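Local coordinates for hydrazine synthase beta subunit (Candidatus Kuenenia stuttgartiensis, PDB 5C2V), which forms part of the hydrazine synthase complex, which condenses nitric oxide with ammonium to hydrazine, and may modulate passage of the hydroxylamine intermediate between active sites in its partner subunits, at residues E148-D152 with G153-V157; V163-I166 with N167-V170; L287-V290 with R291-Q295. All blocks are in the same frame, centred on the assembly; numbering follows the deposited sequence.

Interaction 1: residues E148-D152 with G153-V157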
loop_
_atom_site.group_PDB
_atom_site.type_symbol
_atom_site.label_atom_id
_atom_site.label_comp_id
_atom_site.label_asym_id
_atom_site.label_seq_id
_atom_site.Cartn_x
_atom_site.Cartn_y
_atom_site.Cartn_z
ATOM N N GLU B 148 30.459 -8.517 42.983
ATOM C CA GLU B 148 31.353 -7.731 42.137
ATOM C C GLU B 148 31.687 -6.411 42.826
ATOM O O GLU B 148 30.822 -5.809 43.461
ATOM C CB GLU B 148 30.723 -7.492 40.760
ATOM C CG GLU B 148 31.486 -6.534 39.850
ATOM C CD GLU B 148 32.671 -7.177 39.149
ATOM O OE1 GLU B 148 32.864 -6.909 37.944
ATOM O OE2 GLU B 148 33.423 -7.930 39.799
ATOM N N ILE B 149 32.920 -5.941 42.676
ATOM C CA ILE B 149 33.314 -4.675 43.284
ATOM C C ILE B 149 33.472 -3.578 42.235
ATOM O O ILE B 149 34.090 -3.784 41.190
ATOM C CB ILE B 149 34.627 -4.809 44.080
ATOM C CG1 ILE B 149 34.533 -5.970 45.070
ATOM C CG2 ILE B 149 34.946 -3.513 44.810
ATOM C CD1 ILE B 149 35.751 -6.117 45.954
ATOM N N SER B 150 32.895 -2.416 42.524
ATOM C CA SER B 150 32.968 -1.262 41.637
ATOM C C SER B 150 34.406 -0.760 41.499
ATOM O O SER B 150 35.222 -0.964 42.397
ATOM C CB SER B 150 32.059 -0.148 42.155
ATOM O OG SER B 150 32.433 0.247 43.464
ATOM N N PRO B 151 34.722 -0.109 40.365
ATOM C CA PRO B 151 36.073 0.411 40.111
ATOM C C PRO B 151 36.566 1.387 41.180
ATOM O O PRO B 151 37.771 1.455 41.421
ATOM C CB PRO B 151 35.932 1.119 38.755
ATOM C CG PRO B 151 34.460 1.298 38.549
ATOM C CD PRO B 151 33.830 0.125 39.218
ATOM N N ASP B 152 35.657 2.129 41.806
ATOM C CA ASP B 152 36.041 3.039 42.881
ATOM C C ASP B 152 36.138 2.291 44.209
ATOM O O ASP B 152 36.640 2.823 45.198
ATOM C CB ASP B 152 35.054 4.204 42.993
ATOM C CG ASP B 152 33.631 3.743 43.228
ATOM O OD1 ASP B 152 33.214 2.752 42.593
ATOM O OD2 ASP B 152 32.928 4.372 44.045
ATOM N N GLY B 153 35.650 1.055 44.219
ATOM C CA GLY B 153 35.792 0.173 45.364
ATOM C C GLY B 153 35.021 0.574 46.606
ATOM O O GLY B 153 35.304 0.082 47.697
ATOM N N LYS B 154 34.069 1.489 46.458
ATOM C CA LYS B 154 33.223 1.885 47.580
ATOM C C LYS B 154 31.875 1.164 47.606
ATOM O O LYS B 154 31.086 1.354 48.532
ATOM C CB LYS B 154 33.005 3.397 47.559
ATOM C CG LYS B 154 34.269 4.175 47.244
ATOM C CD LYS B 154 34.013 5.667 47.187
ATOM C CE LYS B 154 35.279 6.411 46.797
ATOM N NZ LYS B 154 35.026 7.857 46.566
ATOM N N THR B 155 31.614 0.334 46.600
ATOM C CA THR B 155 30.339 -0.375 46.517
ATOM C C THR B 155 30.503 -1.823 46.061
ATOM O O THR B 155 31.384 -2.143 45.262
ATOM C CB THR B 155 29.353 0.337 45.568
ATOM O OG1 THR B 155 30.056 0.813 44.414
ATOM C CG2 THR B 155 28.690 1.514 46.268
ATOM N N LEU B 156 29.637 -2.689 46.577
ATOM C CA LEU B 156 29.706 -4.121 46.315
ATOM C C LEU B 156 28.334 -4.655 45.913
ATOM O O LEU B 156 27.405 -4.639 46.712
ATOM C CB LEU B 156 30.229 -4.846 47.563
ATOM C CG LEU B 156 30.519 -6.352 47.613
ATOM C CD1 LEU B 156 29.259 -7.170 47.888
ATOM C CD2 LEU B 156 31.214 -6.835 46.353
ATOM N N VAL B 157 28.204 -5.145 44.685
ATOM C CA VAL B 157 26.927 -5.689 44.237
ATOM C C VAL B 157 26.903 -7.204 44.394
ATOM O O VAL B 157 27.914 -7.874 44.189
ATOM C CB VAL B 157 26.622 -5.320 42.768
ATOM C CG1 VAL B 157 26.390 -3.826 42.634
ATOM C CG2 VAL B 157 27.742 -5.781 41.850
#
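A beta hairpin joins strands 144-149 and 155-160 here, and Glu148 pairs with Val157 in it. Glu148 N lies 2.9 Å from Val157 O, and Val157 N lies 3.0 Å from Glu148 O, the reciprocal pair of bonds that defines an antiparallel hydrogen-bonded pair. The next pair, Ile149 with Leu156, is nearer the turn and of the non-hydrogen-bonded kind. On its face of the sheet Ile149 CG1 rests 3.7 Å from Leu156 CD2, the two side chains crossing obliquely. On the other face CG2 of Val157 packs against CB of Glu148, whose carboxylate turns away to bond Tyr197 N in strand 190-197.

Beyond these pairs the chain reverses through a Ser-Pro-Asp-Gly turn between the first and second strands of this propeller blade. It is a type I turn in which Gly153 N meets Ser150 O at 2.8 Å, with the donor well above the carbonyl plane. Gly153, the fourth residue of the turn, has positive phi. Ser150 N bonds across to Thr155 O at 3.1 Å, with an N-H...O angle of 178°.

Ser150 OG is the hub inside the loop. Chi1 of 59° sets it between its own backbone N and carbonyl carbon, within reach of both Thr155 N and Thr155 OG1. Ser150 OG accepts from Thr155 N at 3.2 Å and from Thr155 OG1 at 2.6 Å, and donates to Asp152 OD1 at 2.8 Å, reaching that oxygen from 43° out of the carboxylate plane. One buried hydroxyl thus ties the turn's aspartate to the first residue of the second strand. The other carboxylate oxygen, Asp152 OD2, lies against the methylene groups CG and CD of Lys154, whose extended chain crosses it at about a right angle without NZ making contact.

Interaction 2: residues V163-I166 with N167-V170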
loop_
_atom_site.group_PDB
_atom_site.type_symbol
_atom_site.label_atom_id
_atom_site.label_comp_id
_atom_site.label_asym_id
_atom_site.label_seq_id
_atom_site.Cartn_x
_atom_site.Cartn_y
_atom_site.Cartn_z
ATOM N N VAL B 163 16.097 -19.603 45.488
ATOM C CA VAL B 163 15.268 -20.740 45.127
ATOM C C VAL B 163 13.808 -20.472 45.478
ATOM O O VAL B 163 13.507 -19.820 46.479
ATOM C CB VAL B 163 15.751 -22.029 45.818
ATOM C CG1 VAL B 163 17.165 -22.362 45.369
ATOM C CG2 VAL B 163 15.699 -21.882 47.331
ATOM N N GLY B 164 12.909 -20.953 44.628
ATOM C CA GLY B 164 11.484 -20.772 44.835
ATOM C C GLY B 164 11.024 -19.339 44.655
ATOM O O GLY B 164 9.978 -18.949 45.172
ATOM N N SER B 165 11.802 -18.552 43.919
ATOM C CA SER B 165 11.461 -17.150 43.701
ATOM C C SER B 165 11.407 -16.778 42.223
ATOM O O SER B 165 12.331 -17.064 41.460
ATOM C CB SER B 165 12.461 -16.242 44.418
ATOM O OG SER B 165 12.150 -14.878 44.194
ATOM N N ILE B 166 10.304 -16.148 41.829
ATOM C CA ILE B 166 10.168 -15.591 40.490
ATOM C C ILE B 166 10.899 -14.261 40.393
ATOM O O ILE B 166 11.559 -13.972 39.395
ATOM C CB ILE B 166 8.696 -15.390 40.113
ATOM C CG1 ILE B 166 7.999 -16.742 40.010
ATOM C CG2 ILE B 166 8.572 -14.639 38.797
ATOM C CD1 ILE B 166 6.535 -16.627 39.751
ATOM N N ASN B 167 10.802 -13.462 41.449
ATOM C CA ASN B 167 11.484 -12.182 41.457
ATOM C C ASN B 167 12.773 -12.313 42.247
ATOM O O ASN B 167 12.765 -12.445 43.470
ATOM C CB ASN B 167 10.590 -11.093 42.055
ATOM C CG ASN B 167 9.144 -11.220 41.618
ATOM O OD1 ASN B 167 8.741 -10.671 40.590
ATOM N ND2 ASN B 167 8.353 -11.942 42.401
ATOM N N ARG B 168 13.884 -12.270 41.522
ATOM C CA ARG B 168 15.198 -12.444 42.114
ATOM C C ARG B 168 15.951 -11.133 41.974
ATOM O O ARG B 168 15.857 -10.461 40.947
ATOM C CB ARG B 168 15.944 -13.600 41.443
ATOM C CG ARG B 168 15.243 -14.944 41.614
ATOM C CD ARG B 168 16.032 -16.085 40.988
ATOM N NE ARG B 168 15.215 -17.282 40.808
ATOM C CZ ARG B 168 15.587 -18.508 41.165
ATOM N NH1 ARG B 168 16.769 -18.709 41.730
ATOM N NH2 ARG B 168 14.774 -19.536 40.958
ATOM N N SER B 169 16.691 -10.763 43.012
ATOM C CA SER B 169 17.184 -9.399 43.115
ATOM C C SER B 169 18.699 -9.270 43.186
ATOM O O SER B 169 19.435 -10.257 43.149
ATOM C CB SER B 169 16.565 -8.728 44.340
ATOM O OG SER B 169 16.842 -9.469 45.516
ATOM N N VAL B 170 19.140 -8.021 43.282
ATOM C CA VAL B 170 20.544 -7.677 43.427
ATOM C C VAL B 170 20.695 -6.700 44.588
ATOM O O VAL B 170 19.973 -5.700 44.669
ATOM C CB VAL B 170 21.118 -7.048 42.141
ATOM C CG1 VAL B 170 22.556 -6.604 42.357
ATOM C CG2 VAL B 170 21.025 -8.028 40.981
#
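Arg168 folds back over Ser165 where the loop after strand 155-160 turns into strand 168-174, the third strand of a four-stranded antiparallel propeller blade. From CB the side chain sets out with CG anti to the carbonyl carbon (chi1 -62°), which brings it alongside the preceding residues instead of out along the strand. CG of Arg168 comes first to the Ser165 backbone, 3.6 Å from Ser165 O, and also passes 4.0 Å from Ser165 OG. CD of Arg168 stays 3.9 Å from Ser165 O. The chain is extended as far as NE of Arg168, which donates a weak hydrogen bond to Ser165 O at 3.0 Å; an N-H...O angle of 126° shows how bent it is.

Past CZ the two terminal nitrogens diverge. NH1 of Arg168 heads toward the start of the loop, 3.9 Å from Val163 N, but its strong partner lies just before the loop: Asp161, whose OD1 makes a salt bridge with it. Arg168 NH2 lies 3.5 Å from Ser165 O. It also gives a weak hydrogen bond to Thr74 O of the gamma subunit. Ser165 O and the backbone nitrogens of Val163 and Gly164 all approach the guanidinium obliquely.

The loop lies against the gamma subunit: Asn244 OD1 of that chain accepts from Ile166 N, and Glu242 O of the same chain accepts from Asn167 ND2. The CB of Asn167 is directed away from 163-166 while meeting the carbonyl group of Ile166, and the side chain lies about 6 Å from a bound trimethyl glycine. Chi1 of 179° carries OG of Ser165 away from its own N; it has a weak hydrogen bond with Asn244 OD1 of the gamma subunit, and Ser165 OG ends 2.6 Å from Asn167 O.

Interaction 3: residues L287-V290 with R291-Q295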
loop_
_atom_site.group_PDB
_atom_site.type_symbol
_atom_site.label_atom_id
_atom_site.label_comp_id
_atom_site.label_asym_id
_atom_site.label_seq_id
_atom_site.Cartn_x
_atom_site.Cartn_y
_atom_site.Cartn_z
ATOM N N LEU B 287 24.053 -0.092 25.649
ATOM C CA LEU B 287 23.906 1.057 26.534
ATOM C C LEU B 287 23.254 2.216 25.795
ATOM O O LEU B 287 22.507 2.992 26.388
ATOM C CB LEU B 287 25.260 1.485 27.105
ATOM C CG LEU B 287 25.922 0.516 28.087
ATOM C CD1 LEU B 287 27.268 1.052 28.553
ATOM C CD2 LEU B 287 25.008 0.241 29.269
ATOM N N GLY B 288 23.540 2.330 24.502
ATOM C CA GLY B 288 22.870 3.311 23.669
ATOM C C GLY B 288 21.376 3.056 23.645
ATOM O O GLY B 288 20.573 3.988 23.699
ATOM N N LEU B 289 21.003 1.781 23.572
ATOM C CA LEU B 289 19.599 1.389 23.597
ATOM C C LEU B 289 18.973 1.682 24.957
ATOM O O LEU B 289 17.815 2.089 25.041
ATOM C CB LEU B 289 19.447 -0.096 23.257
ATOM C CG LEU B 289 18.020 -0.647 23.268
ATOM C CD1 LEU B 289 17.134 0.134 22.307
ATOM C CD2 LEU B 289 18.010 -2.130 22.931
ATOM N N VAL B 290 19.745 1.478 26.020
ATOM C CA VAL B 290 19.254 1.716 27.374
ATOM C C VAL B 290 18.997 3.202 27.624
ATOM O O VAL B 290 17.960 3.573 28.175
ATOM C CB VAL B 290 20.242 1.186 28.435
ATOM C CG1 VAL B 290 19.746 1.513 29.838
ATOM C CG2 VAL B 290 20.436 -0.313 28.277
ATOM N N ARG B 291 19.937 4.045 27.210
ATOM C CA ARG B 291 19.828 5.485 27.432
ATOM C C ARG B 291 18.693 6.117 26.629
ATOM O O ARG B 291 18.051 7.062 27.087
ATOM C CB ARG B 291 21.146 6.183 27.082
ATOM C CG ARG B 291 22.351 5.716 27.882
ATOM C CD ARG B 291 23.581 6.542 27.538
ATOM N NE ARG B 291 24.829 5.858 27.862
ATOM C CZ ARG B 291 25.592 5.234 26.969
ATOM N NH1 ARG B 291 25.237 5.210 25.691
ATOM N NH2 ARG B 291 26.713 4.638 27.353
ATOM N N SER B 292 18.450 5.592 25.432
ATOM C CA SER B 292 17.492 6.200 24.512
ATOM C C SER B 292 16.084 5.617 24.629
ATOM O O SER B 292 15.187 6.006 23.883
ATOM C CB SER B 292 17.986 6.054 23.071
ATOM O OG SER B 292 18.120 4.691 22.713
ATOM N N SER B 293 15.891 4.689 25.561
ATOM C CA SER B 293 14.583 4.069 25.743
ATOM C C SER B 293 14.048 4.278 27.155
ATOM O O SER B 293 14.813 4.321 28.118
ATOM C CB SER B 293 14.653 2.572 25.432
ATOM O OG SER B 293 15.227 2.339 24.158
ATOM N N THR B 294 12.730 4.411 27.272
ATOM C CA THR B 294 12.090 4.498 28.578
ATOM C C THR B 294 12.011 3.104 29.192
ATOM O O THR B 294 12.425 2.126 28.573
ATOM C CB THR B 294 10.677 5.104 28.487
ATOM O OG1 THR B 294 9.849 4.275 27.661
ATOM C CG2 THR B 294 10.734 6.504 27.895
ATOM N N GLN B 295 11.473 3.011 30.403
ATOM C CA GLN B 295 11.357 1.721 31.073
ATOM C C GLN B 295 10.286 0.868 30.400
ATOM O O GLN B 295 10.447 -0.342 30.247
ATOM C CB GLN B 295 11.037 1.906 32.557
ATOM C CG GLN B 295 11.105 0.620 33.368
ATOM C CD GLN B 295 12.507 0.044 33.432
ATOM O OE1 GLN B 295 13.323 0.457 34.258
ATOM N NE2 GLN B 295 12.795 -0.914 32.559
#
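The guanidinium of Arg291 has Leu287 CB over one face, 3.4 Å above the plane and displaced toward the rim, with NH2 the nearest nitrogen. Gly288 N approaches obliquely, 3.5 Å from Arg291 NH1. NE hydrogen-bonds outward to Tyr203 OH, which helps to hold the polar end, and the side chain also packs on Ser664 of the alpha subunit. Chi1 of -60° turns CG beside the backbone nitrogen, and from there the extended chain runs back along the preceding helical turn, past Leu287.

This is the C-terminal end of helix 283-291, inserted between strands 277-282 and 312-317 of one propeller blade. Its regular bonding persists in Arg291 N to Leu287 O, 2.9 Å long with an N-H...O angle of 162°. One residue on, Gly288 O is gripped twice by Ser292: OG at 2.7 Å and N at 3.2 Å arrive from opposite faces of the carbonyl plane. Ser293 takes over with its side chain. Its OG, beside the backbone nitrogen at chi1 -52°, donates to Leu289 O at 2.7 Å and lies in the carbonyl plane; the same hydroxyl of Ser293, OG, lies 3.5 Å from Leu289 CD1. Hydroxyls of two successive serines therefore satisfy carbonyls of the last turn. Lys240 NZ hydrogen-bonds to both Val290 O and Ser293 O. Thr294 then occupies the N-cap of helix 295-301, its OG1 making a weak hydrogen bond to Glu297 N.

How the interactions relate
Interactions 1 and 2 belong to one blade: strands 155-160 and 168-174 are neighbours in its sheet, and the contacts touch through Val157 CB and Val170 CG1, 4.3 Å apart. Interaction 3 lies in the helical insertion of another blade, its nearest atoms about 12 Å from interaction 1 and 13 Å from interaction 2. Interaction 2 is the most buried, covered by the gamma subunit; interactions 1 and 3 are partly buried, the first untouched by other chains and the third brushed by the alpha subunit. Serine hydroxyls close the hairpin and the helix end, whereas in interaction 2 the bond between the segments is a weak one from an arginine to a backbone carbonyl.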